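Local coordinates for coiled-coil quantitatively-enriched protein 1 (Schizosaccharomyces pombe, PDB 7CUJ) that links telomeres to the meiotic centrosome component pcp1 as a molecular adaptor and is required for telomere length regulation and chromosome segregation, at residues 16-22 against 100-106; 26-30 against 56-60; 120-126 against 183-189; 216-221 against 236-240. All coordinates share one frame; numbering follows the deposited sequence.

Contact 1: 16-22 against 100-106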
loop_
_atom_site.group_PDB
_atom_site.type_symbol
_atom_site.label_atom_id
_atom_site.label_comp_id
_atom_site.label_asym_id
_atom_site.label_seq_id
_atom_site.Cartn_x
_atom_site.Cartn_y
_atom_site.Cartn_z
ATOM N N LEU A 16 -17.640 7.042 24.917
ATOM C CA LEU A 16 -17.753 8.415 24.451
ATOM C C LEU A 16 -17.577 8.441 22.937
ATOM O O LEU A 16 -16.696 7.768 22.401
ATOM C CB LEU A 16 -16.670 9.259 25.130
ATOM C CG LEU A 16 -16.827 9.467 26.635
ATOM C CD1 LEU A 16 -15.537 9.991 27.243
ATOM C CD2 LEU A 16 -17.975 10.418 26.935
ATOM N N PRO A 17 -18.391 9.229 22.198
ATOM C CA PRO A 17 -18.344 9.211 20.735
ATOM C C PRO A 17 -17.147 9.982 20.180
ATOM O O PRO A 17 -16.674 10.936 20.794
ATOM C CB PRO A 17 -19.661 9.896 20.339
ATOM C CG PRO A 17 -19.948 10.847 21.488
ATOM C CD PRO A 17 -19.393 10.170 22.727
ATOM N N MET A 18 -16.669 9.550 19.006
ATOM C CA MET A 18 -15.587 10.234 18.315
ATOM C C MET A 18 -16.157 11.404 17.518
ATOM O O MET A 18 -17.301 11.364 17.067
ATOM C CB MET A 18 -14.846 9.294 17.356
ATOM C CG MET A 18 -14.211 8.093 18.027
ATOM S SD MET A 18 -13.000 7.288 16.942
ATOM C CE MET A 18 -11.496 8.089 17.493
ATOM N N SER A 19 -15.331 12.440 17.344
ATOM C CA SER A 19 -15.682 13.600 16.542
ATOM C C SER A 19 -15.569 13.255 15.058
ATOM O O SER A 19 -14.994 12.229 14.701
ATOM C CB SER A 19 -14.795 14.760 16.895
ATOM O OG SER A 19 -13.439 14.346 16.962
ATOM N N ALA A 20 -16.111 14.135 14.205
ATOM C CA ALA A 20 -16.040 13.969 12.761
ATOM C C ALA A 20 -14.581 13.901 12.312
ATOM O O ALA A 20 -14.243 13.105 11.437
ATOM C CB ALA A 20 -16.792 15.078 12.065
ATOM N N LEU A 21 -13.731 14.725 12.940
ATOM C CA LEU A 21 -12.305 14.814 12.656
ATOM C C LEU A 21 -11.637 13.470 12.938
ATOM O O LEU A 21 -10.868 12.976 12.118
ATOM C CB LEU A 21 -11.693 15.903 13.548
ATOM C CG LEU A 21 -10.421 16.599 13.054
ATOM C CD1 LEU A 21 -9.631 17.154 14.229
ATOM C CD2 LEU A 21 -9.538 15.692 12.211
ATOM N N GLN A 22 -11.924 12.903 14.114
ATOM C CA GLN A 22 -11.317 11.658 14.555
ATOM C C GLN A 22 -11.672 10.529 13.589
ATOM O O GLN A 22 -10.831 9.687 13.289
ATOM C CB GLN A 22 -11.770 11.319 15.978
ATOM C CG GLN A 22 -10.956 12.000 17.067
ATOM C CD GLN A 22 -11.510 11.755 18.452
ATOM O OE1 GLN A 22 -12.708 11.863 18.693
ATOM N NE2 GLN A 22 -10.631 11.428 19.385
ATOM N N ASN A 100 -12.852 18.940 19.863
ATOM C CA ASN A 100 -12.802 17.721 19.071
ATOM C C ASN A 100 -12.581 16.486 19.944
ATOM O O ASN A 100 -12.345 15.399 19.418
ATOM C CB ASN A 100 -11.758 17.816 17.954
ATOM C CG ASN A 100 -12.221 18.648 16.776
ATOM O OD1 ASN A 100 -13.118 18.246 16.039
ATOM N ND2 ASN A 100 -11.612 19.807 16.589
ATOM N N SER A 101 -12.667 16.646 21.271
ATOM C CA SER A 101 -12.498 15.519 22.177
ATOM C C SER A 101 -13.673 15.418 23.145
ATOM O O SER A 101 -13.870 16.293 23.985
ATOM C CB SER A 101 -11.186 15.582 22.916
ATOM O OG SER A 101 -11.077 14.508 23.840
ATOM N N SER A 102 -14.432 14.324 23.018
ATOM C CA SER A 102 -15.505 13.979 23.936
ATOM C C SER A 102 -14.942 13.706 25.326
ATOM O O SER A 102 -15.674 13.762 26.308
ATOM C CB SER A 102 -16.258 12.774 23.444
ATOM O OG SER A 102 -17.288 13.149 22.546
ATOM N N LYS A 103 -13.646 13.380 25.390
ATOM C CA LYS A 103 -13.004 13.016 26.643
ATOM C C LYS A 103 -12.761 14.265 27.488
ATOM O O LYS A 103 -13.071 14.278 28.677
ATOM C CB LYS A 103 -11.718 12.231 26.375
ATOM C CG LYS A 103 -11.939 10.807 25.892
ATOM C CD LYS A 103 -10.663 10.026 25.706
ATOM C CE LYS A 103 -10.933 8.585 25.332
ATOM N NZ LYS A 103 -9.674 7.847 25.077
ATOM N N PHE A 104 -12.202 15.306 26.858
ATOM C CA PHE A 104 -11.988 16.590 27.503
ATOM C C PHE A 104 -13.322 17.156 27.990
ATOM O O PHE A 104 -13.426 17.592 29.136
ATOM C CB PHE A 104 -11.275 17.558 26.555
ATOM C CG PHE A 104 -9.769 17.521 26.613
ATOM C CD1 PHE A 104 -9.074 16.345 26.369
ATOM C CD2 PHE A 104 -9.041 18.670 26.892
ATOM C CE1 PHE A 104 -7.688 16.315 26.419
ATOM C CE2 PHE A 104 -7.654 18.640 26.939
ATOM C CZ PHE A 104 -6.979 17.463 26.701
ATOM N N LEU A 105 -14.334 17.129 27.110
ATOM C CA LEU A 105 -15.652 17.663 27.416
ATOM C C LEU A 105 -16.274 16.883 28.572
ATOM O O LEU A 105 -16.886 17.478 29.458
ATOM C CB LEU A 105 -16.540 17.612 26.167
ATOM C CG LEU A 105 -17.979 18.100 26.353
ATOM C CD1 LEU A 105 -18.023 19.548 26.820
ATOM C CD2 LEU A 105 -18.777 17.934 25.069
ATOM N N PHE A 106 -16.106 15.553 28.552
ATOM C CA PHE A 106 -16.613 14.703 29.616
ATOM C C PHE A 106 -16.044 15.153 30.960
ATOM O O PHE A 106 -16.795 15.339 31.916
ATOM C CB PHE A 106 -16.311 13.225 29.353
ATOM C CG PHE A 106 -16.606 12.322 30.524
ATOM C CD1 PHE A 106 -17.894 11.859 30.758
ATOM C CD2 PHE A 106 -15.602 11.961 31.413
ATOM C CE1 PHE A 106 -18.170 11.043 31.845
ATOM C CE2 PHE A 106 -15.880 11.146 32.502
ATOM C CZ PHE A 106 -17.163 10.690 32.717
HETATM O O HOH W 1 -14.312 13.107 20.642
#
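Pro17 O accepts a hydrogen bond of 2.9 Å from Ser102 OG, the donor tilted 18° from the carbonyl plane, and a water lies 3.2 Å from the same Pro17 O as a probable second donor. The site joins two helix N-termini of a parallel alpha/beta domain, one piece of the longer protein. Residues 16-19 lead from the outermost strand of this chain's sheet into helix 20-32, with Ser19 as N-cap; Ser101 is the N-cap of helix 102-112, and its OG accepts weak bonds from the amides of Lys103 and Phe104. The water ties the two starts together, for it accepts from Ser102 N at 2.7 Å and sits 2.8 Å from Gln22 OE1. That amide oxygen also receives Ser19 N on an in-plane lone pair, one half of a capping box, while Gln22 NE2 bonds to Ile63 O and so helps to fix the rotation of the amide. Side-chain packing flanks these bonds. At the apolar end Leu16 meets the second helix with its branched tip, CD1 resting 3.9 Å from Phe106 CB and equally near Lys103 CG, and the two side chains of Leu16 and Phe106 cross at about a right angle. At the other end Leu21 CD1 comes against the amide carbon of the poorly ordered Asn100, where a polar side chain of another protein also packs. Between them, the Ser19 hydroxyl has one proton for two acceptors, with Ser19 OG 2.9 Å from Asn100 O and 3.1 Å from Gln22 OE1.

Contact 2: 26-30 against 56-60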
loop_
_atom_site.group_PDB
_atom_site.type_symbol
_atom_site.label_atom_id
_atom_site.label_comp_id
_atom_site.label_asym_id
_atom_site.label_seq_id
_atom_site.Cartn_x
_atom_site.Cartn_y
_atom_site.Cartn_z
ATOM N N MET A 26 -9.289 8.294 11.234
ATOM C CA MET A 26 -9.327 6.843 11.304
ATOM C C MET A 26 -9.511 6.264 9.903
ATOM O O MET A 26 -8.898 5.256 9.569
ATOM C CB MET A 26 -10.459 6.361 12.218
ATOM C CG MET A 26 -10.145 6.479 13.698
ATOM S SD MET A 26 -8.551 5.746 14.165
ATOM C CE MET A 26 -8.825 4.035 13.705
ATOM N N HIS A 27 -10.354 6.923 9.098
ATOM C CA HIS A 27 -10.624 6.512 7.730
ATOM C C HIS A 27 -9.358 6.659 6.885
ATOM O O HIS A 27 -9.014 5.752 6.134
ATOM C CB HIS A 27 -11.844 7.263 7.174
ATOM C CG HIS A 27 -12.022 7.134 5.697
ATOM N ND1 HIS A 27 -12.935 6.258 5.135
ATOM C CD2 HIS A 27 -11.420 7.766 4.665
ATOM C CE1 HIS A 27 -12.885 6.356 3.822
ATOM N NE2 HIS A 27 -11.963 7.274 3.509
ATOM N N ARG A 28 -8.668 7.797 7.037
ATOM C CA ARG A 28 -7.441 8.090 6.312
ATOM C C ARG A 28 -6.363 7.074 6.687
ATOM O O ARG A 28 -5.622 6.606 5.821
ATOM C CB ARG A 28 -6.977 9.522 6.605
ATOM C CG ARG A 28 -5.730 9.973 5.848
ATOM C CD ARG A 28 -5.905 10.192 4.351
ATOM N NE ARG A 28 -6.887 11.217 4.005
ATOM C CZ ARG A 28 -6.617 12.502 3.780
ATOM N NH1 ARG A 28 -7.597 13.335 3.474
ATOM N NH2 ARG A 28 -5.375 12.954 3.861
ATOM N N LEU A 29 -6.298 6.742 7.982
ATOM C CA LEU A 29 -5.276 5.861 8.529
ATOM C C LEU A 29 -5.410 4.458 7.938
ATOM O O LEU A 29 -4.422 3.882 7.486
ATOM C CB LEU A 29 -5.406 5.839 10.056
ATOM C CG LEU A 29 -4.445 4.902 10.786
ATOM C CD1 LEU A 29 -3.000 5.343 10.590
ATOM C CD2 LEU A 29 -4.793 4.811 12.263
ATOM N N VAL A 30 -6.637 3.921 7.946
ATOM C CA VAL A 30 -6.913 2.584 7.450
ATOM C C VAL A 30 -6.629 2.527 5.949
ATOM O O VAL A 30 -6.099 1.536 5.460
ATOM C CB VAL A 30 -8.350 2.143 7.789
ATOM C CG1 VAL A 30 -8.779 0.917 6.996
ATOM C CG2 VAL A 30 -8.526 1.902 9.281
ATOM N N PHE A 56 0.511 1.376 12.991
ATOM C CA PHE A 56 -0.911 1.562 12.751
ATOM C C PHE A 56 -1.650 1.648 14.084
ATOM O O PHE A 56 -2.464 2.544 14.290
ATOM C CB PHE A 56 -1.502 0.422 11.912
ATOM C CG PHE A 56 -3.008 0.447 11.858
ATOM C CD1 PHE A 56 -3.674 1.341 11.029
ATOM C CD2 PHE A 56 -3.767 -0.390 12.666
ATOM C CE1 PHE A 56 -5.059 1.383 10.996
ATOM C CE2 PHE A 56 -5.152 -0.344 12.634
ATOM C CZ PHE A 56 -5.797 0.543 11.800
ATOM N N ILE A 57 -1.349 0.704 14.980
ATOM C CA ILE A 57 -1.994 0.630 16.278
ATOM C C ILE A 57 -1.685 1.891 17.085
ATOM O O ILE A 57 -2.584 2.449 17.710
ATOM C CB ILE A 57 -1.617 -0.678 17.007
ATOM C CG1 ILE A 57 -2.306 -1.880 16.350
ATOM C CG2 ILE A 57 -1.929 -0.588 18.498
ATOM C CD1 ILE A 57 -1.682 -3.216 16.692
ATOM N N GLN A 58 -0.420 2.340 17.044
ATOM C CA GLN A 58 0.013 3.510 17.793
ATOM C C GLN A 58 -0.754 4.741 17.318
ATOM O O GLN A 58 -1.273 5.502 18.133
ATOM C CB GLN A 58 1.527 3.713 17.685
ATOM C CG GLN A 58 2.062 4.822 18.585
ATOM C CD GLN A 58 1.760 4.576 20.045
ATOM O OE1 GLN A 58 2.227 3.605 20.641
ATOM N NE2 GLN A 58 0.963 5.457 20.635
ATOM N N SER A 59 -0.834 4.910 15.992
ATOM C CA SER A 59 -1.532 6.023 15.362
ATOM C C SER A 59 -3.007 6.039 15.755
ATOM O O SER A 59 -3.578 7.109 15.945
ATOM C CB SER A 59 -1.391 5.961 13.865
ATOM O OG SER A 59 -0.028 5.902 13.488
ATOM N N ALA A 60 -3.614 4.848 15.847
ATOM C CA ALA A 60 -5.018 4.708 16.190
ATOM C C ALA A 60 -5.232 5.113 17.650
ATOM O O ALA A 60 -6.196 5.814 17.968
ATOM C CB ALA A 60 -5.476 3.298 15.905
#
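The Phe56 ring receives Val30 at its edge: Val30 CG2 lies near the ring plane, 3.9 Å from Phe56 CE1. Leu29 comes at the same ring obliquely, with Leu29 CG 3.6 Å from Phe56 CE1, and the ring of Phe33 meets that of Phe56 edge-to-face. The two helical segments run antiparallel, their directions 174° apart and their axes 10.7 Å from each other, a separation bridged by large side chains from both helices. Leu29 is central to this. Its CG stands anti to the backbone N (chi1 177°), which carries the branch point across the gap, and the two methyls then divide: CD1 reaches Ser59 CB at 3.7 Å, whereas CD2 settles 3.8 Å from Ala60 N and close to the methyl of Ala60. An alanine here would remove the branch point and both methyls and is likely to leave a gap between the Phe56 ring and the backbone of Ala60, with the ring less firmly held. Further along, Met26 folds back at chi2 and chi3 so that its CE reaches Ala60 CB at 4.1 Å. No hydrogen bond crosses between the segments; the Ser59 hydroxyl bonds back to Leu55 O in its own helix, which satisfies it inside an apolar setting. Apolar side chains of other protein chains pack on Leu29, Val30 and Ser59, making this helix pair part of an interface as well. Within the chain, helix 232-243 lays Val240 against Phe56 and Ala241 against Val30, and helix 217-223 brings Ile217 onto Ala60.

Contact 3: 120-126 against 183-189; sequences KTFFLFI and LSATIFY
Strands 121-126 and 184-188 run parallel at neighbouring places in the sheet, crossing at -22°, with five backbone hydrogen bonds alternating from Thr121 O to Tyr189 N. Four of them are short and fairly straight, among them Ile187 N to Phe123 O at 2.6 Å; the first, Ala185 N to Thr121 O, is more bent. Side chains alternate between two faces. On one, Phe122 CD1 touches Ala185 CB at 3.6 Å and Ile187 CD1 at 3.7 Å, while Leu124 CD1 meets Ile187 CG2. The other carries Phe125 and Phe188, which point the same way with planes at 18° but slid apart, their centroids separated by 5.4 Å, so the rings barely overlap. At the C-terminal end of the pair, Ile126 CD1 stands over one face of the ring of Tyr189, the residue after strand 184-188, 3.6 Å from its centroid, in a CH-pi contact; the hydroxyl of that tyrosine goes to Lys65 O. At the opposite end the extended chain of Lys120, with CG anti to the backbone N (chi1 -173°), runs beside the backbone from Leu183 to Ala185 and delivers NZ to a salt bridge with Glu297. A serine in its place would probably leave Glu297 without this cationic partner and uncover that backbone. Strand 162-166 flanks 121-126, and 208-213 flanks 184-188, making this pair the centre of the sheet; helix 129-141 packs on Leu124 and Ile126, and helix 170-173 lies against Phe123 and Phe125 on the other face.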
loop_
_atom_site.group_PDB
_atom_site.type_symbol
_atom_site.label_atom_id
_atom_site.label_comp_id
_atom_site.label_asym_id
_atom_site.label_seq_id
_atom_site.Cartn_x
_atom_site.Cartn_y
_atom_site.Cartn_z
ATOM N N LYS A 120 -13.664 13.388 47.100
ATOM C CA LYS A 120 -12.770 12.257 46.910
ATOM C C LYS A 120 -11.704 12.669 45.898
ATOM O O LYS A 120 -11.973 13.474 45.009
ATOM C CB LYS A 120 -13.556 11.034 46.425
ATOM C CG LYS A 120 -12.780 9.725 46.329
ATOM C CD LYS A 120 -13.531 8.655 45.562
ATOM C CE LYS A 120 -13.132 7.246 45.944
ATOM N NZ LYS A 120 -13.919 6.233 45.204
ATOM N N THR A 121 -10.496 12.113 46.048
ATOM C CA THR A 121 -9.361 12.486 45.217
ATOM C C THR A 121 -9.307 11.576 43.990
ATOM O O THR A 121 -9.205 10.358 44.126
ATOM C CB THR A 121 -8.054 12.451 46.024
ATOM O OG1 THR A 121 -7.835 11.110 46.466
ATOM C CG2 THR A 121 -8.064 13.382 47.218
ATOM N N PHE A 122 -9.379 12.180 42.795
ATOM C CA PHE A 122 -9.297 11.432 41.550
ATOM C C PHE A 122 -7.844 11.241 41.126
ATOM O O PHE A 122 -7.012 12.125 41.313
ATOM C CB PHE A 122 -10.050 12.136 40.418
ATOM C CG PHE A 122 -11.544 11.949 40.431
ATOM C CD1 PHE A 122 -12.110 10.701 40.213
ATOM C CD2 PHE A 122 -12.386 13.026 40.653
ATOM C CE1 PHE A 122 -13.488 10.536 40.226
ATOM C CE2 PHE A 122 -13.763 12.861 40.664
ATOM C CZ PHE A 122 -14.311 11.616 40.453
ATOM N N PHE A 123 -7.573 10.065 40.547
ATOM C CA PHE A 123 -6.355 9.786 39.805
ATOM C C PHE A 123 -6.723 9.540 38.345
ATOM O O PHE A 123 -7.511 8.644 38.051
ATOM C CB PHE A 123 -5.661 8.536 40.350
ATOM C CG PHE A 123 -4.572 8.795 41.359
ATOM C CD1 PHE A 123 -3.271 9.050 40.948
ATOM C CD2 PHE A 123 -4.845 8.776 42.719
ATOM C CE1 PHE A 123 -2.267 9.286 41.876
ATOM C CE2 PHE A 123 -3.841 9.011 43.647
ATOM C CZ PHE A 123 -2.555 9.265 43.224
ATOM N N LEU A 124 -6.154 10.348 37.442
ATOM C CA LEU A 124 -6.346 10.153 36.015
ATOM C C LEU A 124 -5.019 9.759 35.368
ATOM O O LEU A 124 -4.012 10.444 35.531
ATOM C CB LEU A 124 -6.934 11.422 35.386
ATOM C CG LEU A 124 -7.247 11.331 33.892
ATOM C CD1 LEU A 124 -8.580 11.986 33.570
ATOM C CD2 LEU A 124 -6.132 11.939 33.051
ATOM N N PHE A 125 -5.042 8.645 34.629
ATOM C CA PHE A 125 -3.883 8.177 33.888
ATOM C C PHE A 125 -4.052 8.511 32.409
ATOM O O PHE A 125 -5.126 8.325 31.840
ATOM C CB PHE A 125 -3.662 6.680 34.115
ATOM C CG PHE A 125 -3.028 6.345 35.440
ATOM C CD1 PHE A 125 -3.802 6.205 36.582
ATOM C CD2 PHE A 125 -1.655 6.181 35.549
ATOM C CE1 PHE A 125 -3.216 5.905 37.805
ATOM C CE2 PHE A 125 -1.071 5.872 36.768
ATOM C CZ PHE A 125 -1.852 5.738 37.896
ATOM N N ILE A 126 -2.968 9.010 31.803
ATOM C CA ILE A 126 -2.955 9.398 30.402
ATOM C C ILE A 126 -1.569 9.091 29.838
ATOM O O ILE A 126 -0.563 9.354 30.491
ATOM C CB ILE A 126 -3.365 10.880 30.242
ATOM C CG1 ILE A 126 -3.577 11.277 28.778
ATOM C CG2 ILE A 126 -2.392 11.811 30.952
ATOM C CD1 ILE A 126 -4.307 12.591 28.600
ATOM N N LEU A 183 -10.517 6.442 49.982
ATOM C CA LEU A 183 -11.081 7.504 49.155
ATOM C C LEU A 183 -10.122 7.943 48.041
ATOM O O LEU A 183 -9.483 8.988 48.149
ATOM C CB LEU A 183 -11.533 8.681 50.037
ATOM C CG LEU A 183 -10.516 9.247 51.034
ATOM C CD1 LEU A 183 -10.627 10.764 51.118
ATOM C CD2 LEU A 183 -10.685 8.628 52.415
ATOM N N SER A 184 -10.048 7.148 46.958
ATOM C CA SER A 184 -9.329 7.521 45.744
ATOM C C SER A 184 -9.892 6.793 44.521
ATOM O O SER A 184 -9.743 5.578 44.398
ATOM C CB SER A 184 -7.837 7.295 45.883
ATOM O OG SER A 184 -7.539 5.918 46.069
ATOM N N ALA A 185 -10.529 7.552 43.615
ATOM C CA ALA A 185 -11.096 7.010 42.386
ATOM C C ALA A 185 -10.094 7.149 41.237
ATOM O O ALA A 185 -9.269 8.060 41.248
ATOM C CB ALA A 185 -12.408 7.694 42.082
ATOM N N THR A 186 -10.179 6.244 40.249
ATOM C CA THR A 186 -9.191 6.151 39.180
ATOM C C THR A 186 -9.860 6.240 37.808
ATOM O O THR A 186 -10.792 5.495 37.515
ATOM C CB THR A 186 -8.352 4.870 39.291
ATOM O OG1 THR A 186 -7.855 4.771 40.626
ATOM C CG2 THR A 186 -7.189 4.833 38.325
ATOM N N ILE A 187 -9.352 7.151 36.968
ATOM C CA ILE A 187 -9.824 7.321 35.601
ATOM C C ILE A 187 -8.668 7.053 34.639
ATOM O O ILE A 187 -7.582 7.612 34.785
ATOM C CB ILE A 187 -10.419 8.728 35.377
ATOM C CG1 ILE A 187 -11.499 9.073 36.404
ATOM C CG2 ILE A 187 -10.937 8.870 33.951
ATOM C CD1 ILE A 187 -11.717 10.557 36.587
ATOM N N PHE A 188 -8.926 6.201 33.643
ATOM C CA PHE A 188 -8.004 6.015 32.537
ATOM C C PHE A 188 -8.489 6.835 31.349
ATOM O O PHE A 188 -9.551 6.559 30.792
ATOM C CB PHE A 188 -7.848 4.530 32.210
ATOM C CG PHE A 188 -7.044 3.787 33.243
ATOM C CD1 PHE A 188 -5.667 3.669 33.117
ATOM C CD2 PHE A 188 -7.654 3.252 34.368
ATOM C CE1 PHE A 188 -4.922 3.005 34.079
ATOM C CE2 PHE A 188 -6.909 2.589 35.330
ATOM C CZ PHE A 188 -5.545 2.465 35.183
ATOM N N TYR A 189 -7.702 7.858 30.992
ATOM C CA TYR A 189 -8.037 8.716 29.867
ATOM C C TYR A 189 -8.074 7.887 28.583
ATOM O O TYR A 189 -8.888 8.149 27.702
ATOM C CB TYR A 189 -7.074 9.904 29.767
ATOM C CG TYR A 189 -7.358 10.833 28.612
ATOM C CD1 TYR A 189 -8.211 11.917 28.763
ATOM C CD2 TYR A 189 -6.790 10.623 27.364
ATOM C CE1 TYR A 189 -8.484 12.772 27.706
ATOM C CE2 TYR A 189 -7.051 11.469 26.297
ATOM C CZ TYR A 189 -7.903 12.546 26.469
ATOM O OH TYR A 189 -8.165 13.384 25.427
#

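Contact 4: 216-221 against 236-240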
loop_
_atom_site.group_PDB
_atom_site.type_symbol
_atom_site.label_atom_id
_atom_site.label_comp_id
_atom_site.label_asym_id
_atom_site.label_seq_id
_atom_site.Cartn_x
_atom_site.Cartn_y
_atom_site.Cartn_z
ATOM N N SER A 216 -13.437 3.049 18.143
ATOM C CA SER A 216 -11.996 3.230 18.046
ATOM C C SER A 216 -11.286 1.907 18.327
ATOM O O SER A 216 -11.940 0.895 18.570
ATOM C CB SER A 216 -11.530 4.322 18.979
ATOM O OG SER A 216 -11.589 3.894 20.333
ATOM N N ILE A 217 -9.944 1.937 18.301
ATOM C CA ILE A 217 -9.117 0.794 18.661
ATOM C C ILE A 217 -9.316 0.446 20.135
ATOM O O ILE A 217 -9.115 -0.701 20.528
ATOM C CB ILE A 217 -7.627 1.026 18.329
ATOM C CG1 ILE A 217 -6.826 -0.271 18.486
ATOM C CG2 ILE A 217 -7.044 2.156 19.168
ATOM C CD1 ILE A 217 -5.488 -0.269 17.797
ATOM N N GLU A 218 -9.693 1.450 20.935
ATOM C CA GLU A 218 -9.923 1.281 22.360
ATOM C C GLU A 218 -11.101 0.331 22.560
ATOM O O GLU A 218 -11.033 -0.583 23.378
ATOM C CB GLU A 218 -10.212 2.629 23.024
ATOM C CG GLU A 218 -9.112 3.662 22.864
ATOM C CD GLU A 218 -9.277 4.876 23.766
ATOM O OE1 GLU A 218 -10.356 5.513 23.724
ATOM O OE2 GLU A 218 -8.333 5.180 24.517
ATOM N N HIS A 219 -12.171 0.560 21.790
ATOM C CA HIS A 219 -13.351 -0.289 21.782
ATOM C C HIS A 219 -12.976 -1.715 21.383
ATOM O O HIS A 219 -13.440 -2.670 22.002
ATOM C CB HIS A 219 -14.412 0.307 20.847
ATOM C CG HIS A 219 -15.782 -0.249 21.042
ATOM N ND1 HIS A 219 -16.896 0.334 20.469
ATOM C CD2 HIS A 219 -16.227 -1.315 21.741
ATOM C CE1 HIS A 219 -17.970 -0.355 20.799
ATOM N NE2 HIS A 219 -17.585 -1.370 21.581
ATOM N N ALA A 220 -12.125 -1.839 20.354
ATOM C CA ALA A 220 -11.717 -3.130 19.820
ATOM C C ALA A 220 -10.876 -3.896 20.841
ATOM O O ALA A 220 -11.093 -5.088 21.052
ATOM C CB ALA A 220 -10.983 -2.948 18.512
ATOM N N ILE A 221 -9.921 -3.203 21.471
ATOM C CA ILE A 221 -9.093 -3.799 22.508
ATOM C C ILE A 221 -9.986 -4.309 23.643
ATOM O O ILE A 221 -9.752 -5.394 24.176
ATOM C CB ILE A 221 -8.010 -2.811 22.989
ATOM C CG1 ILE A 221 -6.917 -2.630 21.929
ATOM C CG2 ILE A 221 -7.424 -3.246 24.327
ATOM C CD1 ILE A 221 -6.093 -1.372 22.084
ATOM N N ILE A 236 -8.252 -6.890 16.487
ATOM C CA ILE A 236 -8.425 -5.482 16.819
ATOM C C ILE A 236 -8.146 -4.604 15.596
ATOM O O ILE A 236 -8.756 -3.545 15.455
ATOM C CB ILE A 236 -7.614 -5.045 18.062
ATOM C CG1 ILE A 236 -6.100 -5.083 17.829
ATOM C CG2 ILE A 236 -8.026 -5.841 19.295
ATOM C CD1 ILE A 236 -5.283 -4.458 18.941
ATOM N N VAL A 237 -7.235 -5.053 14.721
ATOM C CA VAL A 237 -6.933 -4.334 13.492
ATOM C C VAL A 237 -8.100 -4.502 12.521
ATOM O O VAL A 237 -8.566 -3.526 11.933
ATOM C CB VAL A 237 -5.603 -4.787 12.859
ATOM C CG1 VAL A 237 -5.423 -4.226 11.455
ATOM C CG2 VAL A 237 -4.411 -4.425 13.731
ATOM N N GLY A 238 -8.560 -5.750 12.372
ATOM C CA GLY A 238 -9.640 -6.094 11.461
ATOM C C GLY A 238 -10.912 -5.305 11.759
ATOM O O GLY A 238 -11.518 -4.738 10.851
ATOM N N VAL A 239 -11.288 -5.265 13.045
ATOM C CA VAL A 239 -12.513 -4.619 13.490
ATOM C C VAL A 239 -12.415 -3.124 13.196
ATOM O O VAL A 239 -13.331 -2.536 12.622
ATOM C CB VAL A 239 -12.801 -4.908 14.979
ATOM C CG1 VAL A 239 -13.873 -3.997 15.559
ATOM C CG2 VAL A 239 -13.165 -6.364 15.219
ATOM N N VAL A 240 -11.288 -2.525 13.589
ATOM C CA VAL A 240 -11.049 -1.108 13.379
ATOM C C VAL A 240 -11.072 -0.810 11.882
ATOM O O VAL A 240 -11.709 0.152 11.460
ATOM C CB VAL A 240 -9.747 -0.648 14.068
ATOM C CG1 VAL A 240 -9.137 0.581 13.417
ATOM C CG2 VAL A 240 -9.964 -0.407 15.553
#
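Ile236, Ala220 and Val240 carry this contact between two helices of the alpha/beta domain, consecutive in the chain and packed with directions 133° apart, their segment axes approaching to 8.9 Å. The pairing illustrates how a small residue lets helices come close. At Ala220 only a methyl projects toward the other helix: its CB lies 3.8 Å from Ile236 O and 4.0 Å from Val240 CG2, so it sits among the side chains and main chain of one turn of the other helix. Ile236 answers by splitting its branches. With CG1 placed between the backbone N and the carbonyl carbon (chi1 67°), its CD1 reaches Ile221 CG1 at 3.9 Å and comes loosely against Ile217 CD1, while CG2 is left to press on the main chain, 3.6 Å from Ala220 O. Val240 works at the other end with one methyl. Its CG2 stands anti to its own carbonyl carbon and lies 3.4 Å from Ile217 CA, a close approach to the backbone at the first turn of helix 217-223. No hydrogen bond crosses between the segments, and all the residues that touch are buried. Around them, helix 47-65 sets Ile57 against Ile217, and helix 191-200 packs Ile191 and Met195 on Ile221. The start of helix 217-223 is fixed by its own N-cap: Ser216 OG, itself bonded to His213 O, accepts from Glu218 N at 3.2 Å, bent to an N-H...O angle of 136°.

Overall arrangement
Contacts 2 and 4 form one continuous helical cluster, their centres 10 Å apart: Met26 CE lies 3.5 Å from Val240 CG1, and Ile57 CG2 is 3.6 Å from Ile217 CD1. Contact 3, in the middle of the sheet, lies on the opposite side of the chain's centre, and its nearest atoms are about 10 Å from those of contact 2. Contact 1 bridges the two regions, chiefly through the buried Lys103: Lys103 NZ makes a probable hydrogen bond of 2.8 Å to Tyr189 O of contact 3 and a 2.8 Å salt bridge to Glu218 OE1 of contact 4. Helix 20-32 also joins contacts 1 and 2, both of which other protein chains reach.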